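Local coordinates for protein trehalose-6-phosphate phosphatase (Neosartorya fumigata, PDB 5DXL) that belongs to the trehalose-phosphatase family of the HAD clan and pairs a Rossmann-like alpha/beta core with a smaller cap built on an antiparallel sheet, at residues 9-14 against 209-214; 62-67 against 83-88; 108-113 against 135-140; 220-225 against 240-245. All blocks are in the same frame, centred on the assembly; numbering follows the deposited sequence.

Overall arrangement
Helix 8-17, close to the N terminus, packs on strand 211-216 in contact 1, closing a loop of almost 200 residues. Contacts 2 and 3 both lie within that loop, one after the other. Contact 2 pairs strands 60-65 and 84-87 of the main sheet; contact 3 folds the start of helix 112-125 against the turn leading into strand 139-142 of the smaller antiparallel sheet. E88 and R136 form a salt bridge between these two. Contact 4 follows contact 1 along the chain and sets helix 222-229 against strand 238-243, a neighbour of 211-216 in the sheet. No two loops cross. Contacts 1, 2 and 4 share the main sheet, whereas the centre of contact 3 lies about 38 Å from that of contact 1.

Contact 1. Residues 9-14 against 209-214; sequences AKLLKQ and PEFVLC
Q14 reaches from helix 9-14 to the turn before strand 211-214, where its NE2 donates to the backbone O of E210 at 2.8 Å. The bond is nearly straight, 166° at the hydrogen, and the acceptor lies close to the amide plane of Q14. The same nitrogen donates to a water that in turn donates to OE2 of E210, so the two N-H groups of a primary amide both find work. OE1 of that glutamate is engaged by R19 in a salt bridge. Alongside runs the ring of F211, its plane within 11° of the Q14 amide and its side chain directed the opposite way. The far end of this ring meets L11: F211 CZ touches CD1 of the leucine at 3.6 Å. L11 O also sits at the ring edge, 3.5 Å from F211 CE1, where the slightly positive rim hydrogens suit a carbonyl oxygen. F211 holds CG opposite its backbone N (chi1 177°), which carries the ring from the strand across to the helix. L213 adds a looser apolar touch, its CD1 4.2 Å from CD1 of L11. Branched leucines and a broad phenyl ring fill this interface, which lies away from the polar E210 end. Around it, F211 meets Y15 edge-to-face and also touches F23, while L11 also touches F239 of strand 238-243 and T265, M268 and L269 of helix 259-270.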
loop_
_atom_site.group_PDB
_atom_site.type_symbol
_atom_site.label_atom_id
_atom_site.label_comp_id
_atom_site.label_asym_id
_atom_site.label_seq_id
_atom_site.Cartn_x
_atom_site.Cartn_y
_atom_site.Cartn_z
ATOM N N ALA A 9 18.537 10.370 -13.583
ATOM C CA ALA A 9 19.136 11.701 -13.500
ATOM C C ALA A 9 18.118 12.738 -13.017
ATOM O O ALA A 9 18.429 13.559 -12.147
ATOM C CB ALA A 9 19.720 12.113 -14.850
ATOM N N LYS A 10 16.907 12.707 -13.571
ATOM C CA LYS A 10 15.845 13.609 -13.136
ATOM C C LYS A 10 15.485 13.372 -11.673
ATOM O O LYS A 10 15.235 14.313 -10.922
ATOM C CB LYS A 10 14.590 13.447 -13.990
ATOM C CG LYS A 10 14.674 14.115 -15.348
ATOM C CD LYS A 10 13.326 14.047 -16.050
ATOM C CE LYS A 10 13.366 14.750 -17.403
ATOM N NZ LYS A 10 12.112 14.500 -18.175
ATOM N N LEU A 11 15.437 12.102 -11.287
ATOM C CA LEU A 11 15.115 11.735 -9.914
ATOM C C LEU A 11 16.133 12.313 -8.941
ATOM O O LEU A 11 15.767 12.923 -7.932
ATOM C CB LEU A 11 15.067 10.212 -9.770
ATOM C CG LEU A 11 14.590 9.689 -8.413
ATOM C CD1 LEU A 11 13.075 9.807 -8.298
ATOM C CD2 LEU A 11 15.052 8.260 -8.190
ATOM N N LEU A 12 17.407 12.094 -9.246
ATOM C CA LEU A 12 18.484 12.532 -8.367
ATOM C C LEU A 12 18.494 14.057 -8.256
ATOM O O LEU A 12 18.683 14.611 -7.171
ATOM C CB LEU A 12 19.826 12.019 -8.883
ATOM C CG LEU A 12 21.038 12.431 -8.053
ATOM C CD1 LEU A 12 20.901 11.879 -6.641
ATOM C CD2 LEU A 12 22.326 11.963 -8.719
ATOM N N LYS A 13 18.267 14.736 -9.375
ATOM C CA LYS A 13 18.250 16.194 -9.377
ATOM C C LYS A 13 17.156 16.750 -8.460
ATOM O O LYS A 13 17.403 17.666 -7.669
ATOM C CB LYS A 13 18.070 16.724 -10.801
ATOM C CG LYS A 13 18.184 18.238 -10.913
ATOM C CD LYS A 13 17.893 18.718 -12.334
ATOM C CE LYS A 13 18.022 20.230 -12.426
ATOM N NZ LYS A 13 17.533 20.760 -13.724
ATOM N N GLN A 14 15.952 16.195 -8.536
ATOM C CA GLN A 14 14.881 16.701 -7.690
ATOM C C GLN A 14 15.095 16.293 -6.226
ATOM O O GLN A 14 14.746 17.039 -5.319
ATOM C CB GLN A 14 13.515 16.228 -8.195
ATOM C CG GLN A 14 12.334 16.894 -7.509
ATOM C CD GLN A 14 12.370 18.426 -7.601
ATOM O OE1 GLN A 14 12.955 18.995 -8.528
ATOM N NE2 GLN A 14 11.738 19.090 -6.638
ATOM N N PRO A 209 6.006 18.171 0.589
ATOM C CA PRO A 209 7.309 17.658 0.167
ATOM C C PRO A 209 7.572 18.033 -1.279
ATOM O O PRO A 209 6.638 18.023 -2.076
ATOM C CB PRO A 209 7.168 16.138 0.340
ATOM C CG PRO A 209 5.715 15.880 0.251
ATOM C CD PRO A 209 5.035 17.095 0.841
ATOM N N GLU A 210 8.809 18.376 -1.604
ATOM C CA GLU A 210 9.184 18.715 -2.973
ATOM C C GLU A 210 9.661 17.485 -3.728
ATOM O O GLU A 210 10.099 17.578 -4.868
ATOM C CB GLU A 210 10.283 19.778 -2.990
ATOM C CG GLU A 210 9.870 21.145 -2.473
ATOM C CD GLU A 210 11.081 21.999 -2.144
ATOM O OE1 GLU A 210 11.613 21.863 -1.021
ATOM O OE2 GLU A 210 11.517 22.779 -3.017
ATOM N N PHE A 211 9.592 16.329 -3.074
ATOM C CA PHE A 211 10.014 15.081 -3.705
ATOM C C PHE A 211 9.167 13.957 -3.138
ATOM O O PHE A 211 9.111 13.771 -1.923
ATOM C CB PHE A 211 11.504 14.831 -3.461
ATOM C CG PHE A 211 12.024 13.524 -4.013
ATOM C CD1 PHE A 211 12.682 13.478 -5.232
ATOM C CD2 PHE A 211 11.884 12.344 -3.285
ATOM C CE1 PHE A 211 13.186 12.282 -5.728
ATOM C CE2 PHE A 211 12.387 11.143 -3.776
ATOM C CZ PHE A 211 13.039 11.110 -4.986
ATOM N N VAL A 212 8.502 13.217 -4.019
ATOM C CA VAL A 212 7.746 12.029 -3.622
ATOM C C VAL A 212 8.146 10.887 -4.535
ATOM O O VAL A 212 8.075 11.017 -5.754
ATOM C CB VAL A 212 6.221 12.234 -3.715
ATOM C CG1 VAL A 212 5.494 10.978 -3.271
ATOM C CG2 VAL A 212 5.795 13.434 -2.876
ATOM N N LEU A 213 8.608 9.787 -3.950
ATOM C CA LEU A 213 8.874 8.572 -4.720
ATOM C C LEU A 213 7.987 7.469 -4.195
ATOM O O LEU A 213 8.043 7.118 -3.010
ATOM C CB LEU A 213 10.341 8.162 -4.619
ATOM C CG LEU A 213 10.723 6.831 -5.295
ATOM C CD1 LEU A 213 10.467 6.845 -6.803
ATOM C CD2 LEU A 213 12.196 6.531 -5.040
ATOM N N CYS A 214 7.159 6.928 -5.079
ATOM C CA CYS A 214 6.180 5.927 -4.700
ATOM C C CYS A 214 6.356 4.719 -5.592
ATOM O O CYS A 214 6.255 4.840 -6.810
ATOM C CB CYS A 214 4.775 6.505 -4.823
ATOM S SG CYS A 214 3.418 5.350 -4.512
HETATM O O HOH W 1 11.472 21.907 -5.922
#

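Contact 2. Residues 62-67 against 83-88; sequences VWIISG and LGLSAE
W63 lays its indole over G84, whose CA stands 3.6 Å from the centroid of the six-membered ring in a CH-pi contact, 13° off the ring normal. CG beside the backbone N (chi1 -77°) tips the ring across the neighbouring strand, so the ring sits directly on the backbone of G84, which, as a glycine, has no side chain in the way. On the other face of the sheet, I64 and L85 lie side by side, with CG1 of the isoleucine 3.9 Å from CD2 of the leucine. V62 CG1 extends this apolar layer to L83 CD2 at 3.6 Å. Between the faces run four backbone hydrogen bonds: V62 O and I64 O accept from G84 N and S86 N, and I64 N and S66 N donate to G84 O and S86 O. At the polar end, S86 OG lies 2.7 Å from a water that donates to S66 O, so a water bridges the S86 hydroxyl and the S66 carbonyl. S66 OG accepts from R68 N, and E88 OE2 from Q70 N. Strands 60-65 and 84-87, joined through helix 70-77, form a parallel beta-alpha-beta unit, the repeating element of the Rossmann-like core of HAD proteins.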
loop_
_atom_site.group_PDB
_atom_site.type_symbol
_atom_site.label_atom_id
_atom_site.label_comp_id
_atom_site.label_asym_id
_atom_site.label_seq_id
_atom_site.Cartn_x
_atom_site.Cartn_y
_atom_site.Cartn_z
ATOM N N VAL A 62 10.154 7.943 5.317
ATOM C CA VAL A 62 10.209 6.682 4.583
ATOM C C VAL A 62 9.155 5.722 5.113
ATOM O O VAL A 62 9.165 5.364 6.298
ATOM C CB VAL A 62 11.616 6.035 4.686
ATOM C CG1 VAL A 62 11.672 4.753 3.871
ATOM C CG2 VAL A 62 12.695 7.013 4.206
ATOM N N TRP A 63 8.246 5.323 4.226
ATOM C CA TRP A 63 7.129 4.453 4.584
ATOM C C TRP A 63 7.176 3.123 3.856
ATOM O O TRP A 63 7.406 3.079 2.640
ATOM C CB TRP A 63 5.794 5.139 4.274
ATOM C CG TRP A 63 5.446 6.164 5.304
ATOM C CD1 TRP A 63 5.842 7.466 5.333
ATOM C CD2 TRP A 63 4.664 5.950 6.480
ATOM N NE1 TRP A 63 5.335 8.089 6.459
ATOM C CE2 TRP A 63 4.608 7.173 7.177
ATOM C CE3 TRP A 63 3.992 4.841 7.005
ATOM C CZ2 TRP A 63 3.903 7.317 8.371
ATOM C CZ3 TRP A 63 3.296 4.987 8.196
ATOM C CH2 TRP A 63 3.260 6.218 8.862
ATOM N N ILE A 64 6.952 2.046 4.609
ATOM C CA ILE A 64 6.727 0.719 4.039
ATOM C C ILE A 64 5.222 0.434 4.159
ATOM O O ILE A 64 4.677 0.477 5.264
ATOM C CB ILE A 64 7.531 -0.376 4.779
ATOM C CG1 ILE A 64 9.012 -0.007 4.921
ATOM C CG2 ILE A 64 7.384 -1.743 4.083
ATOM C CD1 ILE A 64 9.696 0.323 3.608
ATOM N N ILE A 65 4.555 0.169 3.032
ATOM C CA ILE A 65 3.103 -0.008 3.006
ATOM C C ILE A 65 2.823 -1.394 2.453
ATOM O O ILE A 65 2.918 -1.621 1.257
ATOM C CB ILE A 65 2.431 1.093 2.172
ATOM C CG1 ILE A 65 2.839 2.468 2.708
ATOM C CG2 ILE A 65 0.905 0.958 2.210
ATOM C CD1 ILE A 65 2.420 3.620 1.814
ATOM N N SER A 66 2.490 -2.323 3.346
ATOM C CA SER A 66 2.606 -3.751 3.055
ATOM C C SER A 66 1.421 -4.584 3.536
ATOM O O SER A 66 0.751 -4.232 4.501
ATOM C CB SER A 66 3.900 -4.272 3.697
ATOM O OG SER A 66 4.004 -5.680 3.625
ATOM N N GLY A 67 1.163 -5.699 2.843
ATOM C CA GLY A 67 0.156 -6.636 3.298
ATOM C C GLY A 67 0.641 -7.523 4.434
ATOM O O GLY A 67 -0.148 -8.245 5.050
ATOM N N LEU A 83 11.557 4.398 10.292
ATOM C CA LEU A 83 10.618 3.917 9.278
ATOM C C LEU A 83 9.191 4.064 9.746
ATOM O O LEU A 83 8.851 3.653 10.858
ATOM C CB LEU A 83 10.852 2.449 8.939
ATOM C CG LEU A 83 12.084 2.043 8.156
ATOM C CD1 LEU A 83 12.034 0.523 7.956
ATOM C CD2 LEU A 83 12.103 2.754 6.806
ATOM N N GLY A 84 8.351 4.619 8.883
ATOM C CA GLY A 84 6.917 4.487 9.063
ATOM C C GLY A 84 6.493 3.124 8.539
ATOM O O GLY A 84 6.951 2.702 7.481
ATOM N N LEU A 85 5.643 2.423 9.286
ATOM C CA LEU A 85 5.224 1.072 8.892
ATOM C C LEU A 85 3.706 0.981 8.813
ATOM O O LEU A 85 3.013 1.341 9.752
ATOM C CB LEU A 85 5.763 0.024 9.873
ATOM C CG LEU A 85 7.294 0.024 10.018
ATOM C CD1 LEU A 85 7.689 -0.895 11.174
ATOM C CD2 LEU A 85 7.985 -0.408 8.712
ATOM N N SER A 86 3.206 0.493 7.682
ATOM C CA SER A 86 1.781 0.213 7.503
ATOM C C SER A 86 1.650 -1.274 7.213
ATOM O O SER A 86 2.182 -1.757 6.216
ATOM C CB SER A 86 1.193 1.055 6.372
ATOM O OG SER A 86 -0.138 0.640 6.056
ATOM N N ALA A 87 1.001 -2.001 8.117
ATOM C CA ALA A 87 0.941 -3.460 8.031
ATOM C C ALA A 87 -0.487 -3.953 7.894
ATOM O O ALA A 87 -1.431 -3.229 8.226
ATOM C CB ALA A 87 1.595 -4.093 9.264
ATOM N N GLU A 88 -0.622 -5.181 7.395
ATOM C CA GLU A 88 -1.903 -5.890 7.346
ATOM C C GLU A 88 -2.953 -5.071 6.606
ATOM O O GLU A 88 -4.070 -4.882 7.075
ATOM C CB GLU A 88 -2.362 -6.252 8.768
ATOM C CG GLU A 88 -1.385 -7.195 9.434
ATOM C CD GLU A 88 -1.847 -7.737 10.780
ATOM O OE1 GLU A 88 -3.059 -8.008 10.943
ATOM O OE2 GLU A 88 -0.985 -7.892 11.675
HETATM O O HOH W 2 -0.619 -1.762 4.826
#

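Contact 3. Residues 108-113 against 135-140; sequences SDMGWQ and KRVALT
NE2 of Q113 crosses to the turn and donates to the backbone O of R136 at 3.1 Å. The bond is close to straight, 166° at the hydrogen, and its acceptor lies in the amide plane, although the donor is tilted from the plane of the R136 carbonyl. OE1, the other end of this amide, accepts from R134 NH2 and has a water 2.7 Å away that also lies near K135 O. Glutamine suits the place by having donor and acceptor side by side. V137 O is buried with no polar partner; the edge of W112 closes on it, CH2 at 3.0 Å. W112 holds CG between its backbone N and carbonyl carbon (chi1 60°), which brings the far edge of the indole to that oxygen. Segment 135-140 is the turn and the start of the second strand of a hairpin, 131-134 to 139-142, in the antiparallel sheet of the cap, and the start of helix 112-125 packs against it. L139 CD1 tucks into the angle formed by W112 and Q113, 4.0 Å from CZ3 of the one and from CB of the other. CG of Q113 lies over one face of the indole, near its rim, while W170 meets the ring edge-to-face. M110, a selenomethionine, brings its long flexible chain to V137, SE to CG1 at 4.3 Å. D109 OD1 accepts from G111 N in an Asx turn.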
loop_
_atom_site.group_PDB
_atom_site.type_symbol
_atom_site.label_atom_id
_atom_site.label_comp_id
_atom_site.label_asym_id
_atom_site.label_seq_id
_atom_site.Cartn_x
_atom_site.Cartn_y
_atom_site.Cartn_z
ATOM N N SER A 108 -11.816 2.030 14.748
ATOM C CA SER A 108 -13.012 2.314 13.957
ATOM C C SER A 108 -14.244 1.649 14.569
ATOM O O SER A 108 -14.130 0.743 15.380
ATOM C CB SER A 108 -12.827 1.835 12.513
ATOM O OG SER A 108 -12.989 0.430 12.402
ATOM N N ASP A 109 -15.427 2.089 14.151
ATOM C CA ASP A 109 -16.673 1.431 14.535
ATOM C C ASP A 109 -16.940 0.270 13.578
ATOM O O ASP A 109 -17.319 0.481 12.431
ATOM C CB ASP A 109 -17.823 2.451 14.524
ATOM C CG ASP A 109 -19.194 1.826 14.753
ATOM O OD1 ASP A 109 -19.309 0.612 15.007
ATOM O OD2 ASP A 109 -20.187 2.585 14.685
HETATM N N MSE A 110 -16.763 -0.958 14.045
HETATM C CA MSE A 110 -16.984 -2.095 13.166
HETATM C C MSE A 110 -18.369 -2.711 13.371
HETATM O O MSE A 110 -18.576 -3.906 13.147
HETATM C CB MSE A 110 -15.881 -3.129 13.355
HETATM C CG MSE A 110 -14.543 -2.590 12.859
HETATM SE SE MSE A 110 -13.166 -3.962 12.769
HETATM C CE MSE A 110 -12.662 -3.947 14.666
ATOM N N GLY A 111 -19.319 -1.873 13.777
ATOM C CA GLY A 111 -20.702 -2.303 13.906
ATOM C C GLY A 111 -21.253 -2.872 12.607
ATOM O O GLY A 111 -22.171 -3.693 12.638
ATOM N N TRP A 112 -20.692 -2.422 11.483
ATOM C CA TRP A 112 -21.090 -2.933 10.166
ATOM C C TRP A 112 -20.926 -4.446 10.073
ATOM O O TRP A 112 -21.660 -5.114 9.330
ATOM C CB TRP A 112 -20.290 -2.246 9.046
ATOM C CG TRP A 112 -18.803 -2.429 9.109
ATOM C CD1 TRP A 112 -17.897 -1.582 9.694
ATOM C CD2 TRP A 112 -18.040 -3.507 8.548
ATOM N NE1 TRP A 112 -16.622 -2.073 9.536
ATOM C CE2 TRP A 112 -16.679 -3.249 8.834
ATOM C CE3 TRP A 112 -18.372 -4.660 7.826
ATOM C CZ2 TRP A 112 -15.656 -4.108 8.437
ATOM C CZ3 TRP A 112 -17.354 -5.512 7.431
ATOM C CH2 TRP A 112 -16.013 -5.233 7.738
ATOM N N GLN A 113 -19.986 -5.003 10.829
ATOM C CA GLN A 113 -19.741 -6.438 10.760
ATOM C C GLN A 113 -20.947 -7.251 11.235
ATOM O O GLN A 113 -21.198 -8.341 10.736
ATOM C CB GLN A 113 -18.505 -6.822 11.564
ATOM C CG GLN A 113 -17.231 -6.280 10.956
ATOM C CD GLN A 113 -16.016 -7.056 11.396
ATOM O OE1 GLN A 113 -16.122 -8.008 12.165
ATOM N NE2 GLN A 113 -14.849 -6.659 10.904
ATOM N N LYS A 135 -12.520 -12.619 8.550
ATOM C CA LYS A 135 -11.208 -12.180 9.033
ATOM C C LYS A 135 -11.386 -11.016 10.001
ATOM O O LYS A 135 -12.523 -10.596 10.263
ATOM C CB LYS A 135 -10.305 -11.788 7.868
ATOM C CG LYS A 135 -9.861 -12.959 7.015
ATOM C CD LYS A 135 -8.492 -12.696 6.417
ATOM C CE LYS A 135 -7.946 -13.926 5.716
ATOM N NZ LYS A 135 -6.545 -13.716 5.251
ATOM N N ARG A 136 -10.271 -10.499 10.523
ATOM C CA ARG A 136 -10.295 -9.412 11.503
ATOM C C ARG A 136 -11.108 -8.239 10.982
ATOM O O ARG A 136 -11.994 -7.713 11.663
ATOM C CB ARG A 136 -8.874 -8.945 11.839
ATOM C CG ARG A 136 -8.805 -7.941 12.992
ATOM C CD ARG A 136 -7.577 -7.018 12.905
ATOM N NE ARG A 136 -6.343 -7.751 12.663
ATOM C CZ ARG A 136 -5.608 -8.308 13.618
ATOM N NH1 ARG A 136 -5.992 -8.212 14.885
ATOM N NH2 ARG A 136 -4.492 -8.958 13.310
ATOM N N VAL A 137 -10.817 -7.839 9.753
ATOM C CA VAL A 137 -11.375 -6.605 9.257
ATOM C C VAL A 137 -12.218 -6.813 7.997
ATOM O O VAL A 137 -13.059 -5.979 7.657
ATOM C CB VAL A 137 -10.265 -5.600 8.993
ATOM C CG1 VAL A 137 -10.792 -4.214 9.164
ATOM C CG2 VAL A 137 -9.156 -5.812 10.009
ATOM N N ALA A 138 -12.015 -7.923 7.302
ATOM C CA ALA A 138 -12.794 -8.146 6.092
ATOM C C ALA A 138 -13.695 -9.356 6.229
ATOM O O ALA A 138 -13.296 -10.372 6.779
ATOM C CB ALA A 138 -11.883 -8.307 4.900
ATOM N N LEU A 139 -14.911 -9.247 5.697
ATOM C CA LEU A 139 -15.849 -10.366 5.700
ATOM C C LEU A 139 -16.118 -10.763 4.262
ATOM O O LEU A 139 -16.409 -9.909 3.433
ATOM C CB LEU A 139 -17.157 -9.986 6.401
ATOM C CG LEU A 139 -17.075 -9.604 7.883
ATOM C CD1 LEU A 139 -18.453 -9.258 8.425
ATOM C CD2 LEU A 139 -16.462 -10.720 8.667
ATOM N N THR A 140 -16.006 -12.051 3.969
ATOM C CA THR A 140 -16.113 -12.504 2.585
ATOM C C THR A 140 -17.125 -13.632 2.433
ATOM O O THR A 140 -17.085 -14.628 3.159
ATOM C CB THR A 140 -14.745 -12.971 2.048
ATOM O OG1 THR A 140 -13.786 -11.926 2.234
ATOM C CG2 THR A 140 -14.849 -13.279 0.556
HETATM O O HOH W 3 -14.383 -10.051 12.206
#

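Contact 4. Residues 220-225 against 240-245; sequences TDEDMF and SVTVGA
F225 presents its side chain to strand 240-243, and from base to tip it is met by three successive residues. CB lies 4.1 Å from CB of S240. Further out, CD1 comes within 3.6 Å of that same S240 CB, a close fit that a small residue permits. Next along, CE1 and CZ approach the backbone of V241, with CZ 3.4 Å from its O. On the other branch of the ring, CE2 touches CB of T242 at 3.9 Å, the two side chains crossing at about a right angle. CG stands beside the backbone N (chi1 -51°), which swings the phenyl ring from the helix to the strand. D221 O sits over the centre of one ring face, 3.6 Å above the plane, so the backbone four residues earlier lies over that face. V241 points its CB away from the helix, its side chain packing on neighbouring strands, and meets F225 through its backbone. Near T242 the surroundings become polar: E222 takes E251 N on OE1 and T250 OG1 on OE2, and T242 OG1 is bonded by K248 NZ. D221 OD1 forms a salt bridge with K190, and the acidic residues D217, D218 and D221 are consistent with motif IV of HAD proteins. Strand 211-216, helix 222-229 and strand 238-243 make a beta-alpha-beta crossover, and F225 packs the connecting helix onto the second strand.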
loop_
_atom_site.group_PDB
_atom_site.type_symbol
_atom_site.label_atom_id
_atom_site.label_comp_id
_atom_site.label_asym_id
_atom_site.label_seq_id
_atom_site.Cartn_x
_atom_site.Cartn_y
_atom_site.Cartn_z
ATOM N N THR A 220 -2.953 -3.491 -6.255
ATOM C CA THR A 220 -3.296 -2.640 -5.120
ATOM C C THR A 220 -2.420 -1.388 -5.077
ATOM O O THR A 220 -2.857 -0.320 -4.642
ATOM C CB THR A 220 -3.173 -3.401 -3.766
ATOM O OG1 THR A 220 -1.841 -3.295 -3.241
ATOM C CG2 THR A 220 -3.539 -4.863 -3.942
ATOM N N ASP A 221 -1.178 -1.517 -5.531
ATOM C CA ASP A 221 -0.266 -0.391 -5.549
ATOM C C ASP A 221 -0.686 0.675 -6.553
ATOM O O ASP A 221 -0.343 1.845 -6.393
ATOM C CB ASP A 221 1.148 -0.877 -5.856
ATOM C CG ASP A 221 1.723 -1.690 -4.728
ATOM O OD1 ASP A 221 1.378 -1.408 -3.563
ATOM O OD2 ASP A 221 2.528 -2.597 -5.012
ATOM N N GLU A 222 -1.425 0.264 -7.574
ATOM C CA GLU A 222 -1.980 1.196 -8.555
ATOM C C GLU A 222 -2.794 2.304 -7.885
ATOM O O GLU A 222 -2.816 3.439 -8.357
ATOM C CB GLU A 222 -2.837 0.443 -9.578
ATOM C CG GLU A 222 -2.020 -0.473 -10.489
ATOM C CD GLU A 222 -1.163 0.312 -11.470
ATOM O OE1 GLU A 222 -1.667 1.302 -12.041
ATOM O OE2 GLU A 222 0.017 -0.052 -11.659
ATOM N N ASP A 223 -3.433 1.988 -6.763
ATOM C CA ASP A 223 -4.265 2.981 -6.086
ATOM C C ASP A 223 -3.411 4.089 -5.456
ATOM O O ASP A 223 -3.861 5.230 -5.338
ATOM C CB ASP A 223 -5.159 2.305 -5.037
ATOM C CG ASP A 223 -6.313 1.515 -5.668
ATOM O OD1 ASP A 223 -6.813 1.923 -6.747
ATOM O OD2 ASP A 223 -6.720 0.487 -5.082
HETATM N N MSE A 224 -2.172 3.769 -5.068
HETATM C CA MSE A 224 -1.238 4.796 -4.597
HETATM C C MSE A 224 -0.931 5.775 -5.726
HETATM O O MSE A 224 -0.913 6.987 -5.506
HETATM C CB MSE A 224 0.069 4.181 -4.081
HETATM C CG MSE A 224 -0.122 3.282 -2.875
HETATM SE SE MSE A 224 1.554 2.912 -1.945
HETATM C CE MSE A 224 2.444 1.843 -3.334
ATOM N N PHE A 225 -0.675 5.240 -6.920
ATOM C CA PHE A 225 -0.335 6.085 -8.068
ATOM C C PHE A 225 -1.522 6.983 -8.420
ATOM O O PHE A 225 -1.348 8.170 -8.700
ATOM C CB PHE A 225 0.059 5.252 -9.294
ATOM C CG PHE A 225 1.106 4.198 -9.028
ATOM C CD1 PHE A 225 2.143 4.413 -8.128
ATOM C CD2 PHE A 225 1.043 2.979 -9.694
ATOM C CE1 PHE A 225 3.102 3.425 -7.891
ATOM C CE2 PHE A 225 1.989 1.986 -9.466
ATOM C CZ PHE A 225 3.025 2.205 -8.567
ATOM N N SER A 240 5.754 8.492 -9.427
ATOM C CA SER A 240 5.004 7.252 -9.250
ATOM C C SER A 240 5.593 6.220 -10.195
ATOM O O SER A 240 5.619 6.417 -11.416
ATOM C CB SER A 240 3.514 7.445 -9.531
ATOM O OG SER A 240 2.894 8.227 -8.513
ATOM N N VAL A 241 6.083 5.130 -9.618
ATOM C CA VAL A 241 6.877 4.168 -10.363
ATOM C C VAL A 241 6.374 2.759 -10.119
ATOM O O VAL A 241 6.377 2.289 -8.987
ATOM C CB VAL A 241 8.365 4.235 -9.951
ATOM C CG1 VAL A 241 9.218 3.355 -10.866
ATOM C CG2 VAL A 241 8.890 5.669 -9.946
ATOM N N THR A 242 5.932 2.081 -11.172
ATOM C CA THR A 242 5.561 0.676 -11.036
ATOM C C THR A 242 6.778 -0.212 -11.247
ATOM O O THR A 242 7.725 0.167 -11.936
ATOM C CB THR A 242 4.444 0.268 -12.027
ATOM O OG1 THR A 242 3.939 -1.023 -11.663
ATOM C CG2 THR A 242 4.956 0.231 -13.485
ATOM N N VAL A 243 6.766 -1.378 -10.620
ATOM C CA VAL A 243 7.798 -2.368 -10.857
ATOM C C VAL A 243 7.224 -3.355 -11.875
ATOM O O VAL A 243 6.215 -4.022 -11.612
ATOM C CB VAL A 243 8.223 -3.055 -9.557
ATOM C CG1 VAL A 243 9.258 -4.139 -9.828
ATOM C CG2 VAL A 243 8.794 -2.012 -8.608
ATOM N N GLY A 244 7.840 -3.397 -13.051
ATOM C CA GLY A 244 7.329 -4.203 -14.147
ATOM C C GLY A 244 7.880 -3.689 -15.462
ATOM O O GLY A 244 8.780 -2.836 -15.484
ATOM N N ALA A 245 7.345 -4.213 -16.558
ATOM C CA ALA A 245 7.880 -3.914 -17.876
ATOM C C ALA A 245 7.398 -2.579 -18.413
ATOM O O ALA A 245 6.377 -2.039 -17.967
ATOM C CB ALA A 245 7.505 -5.035 -18.849
#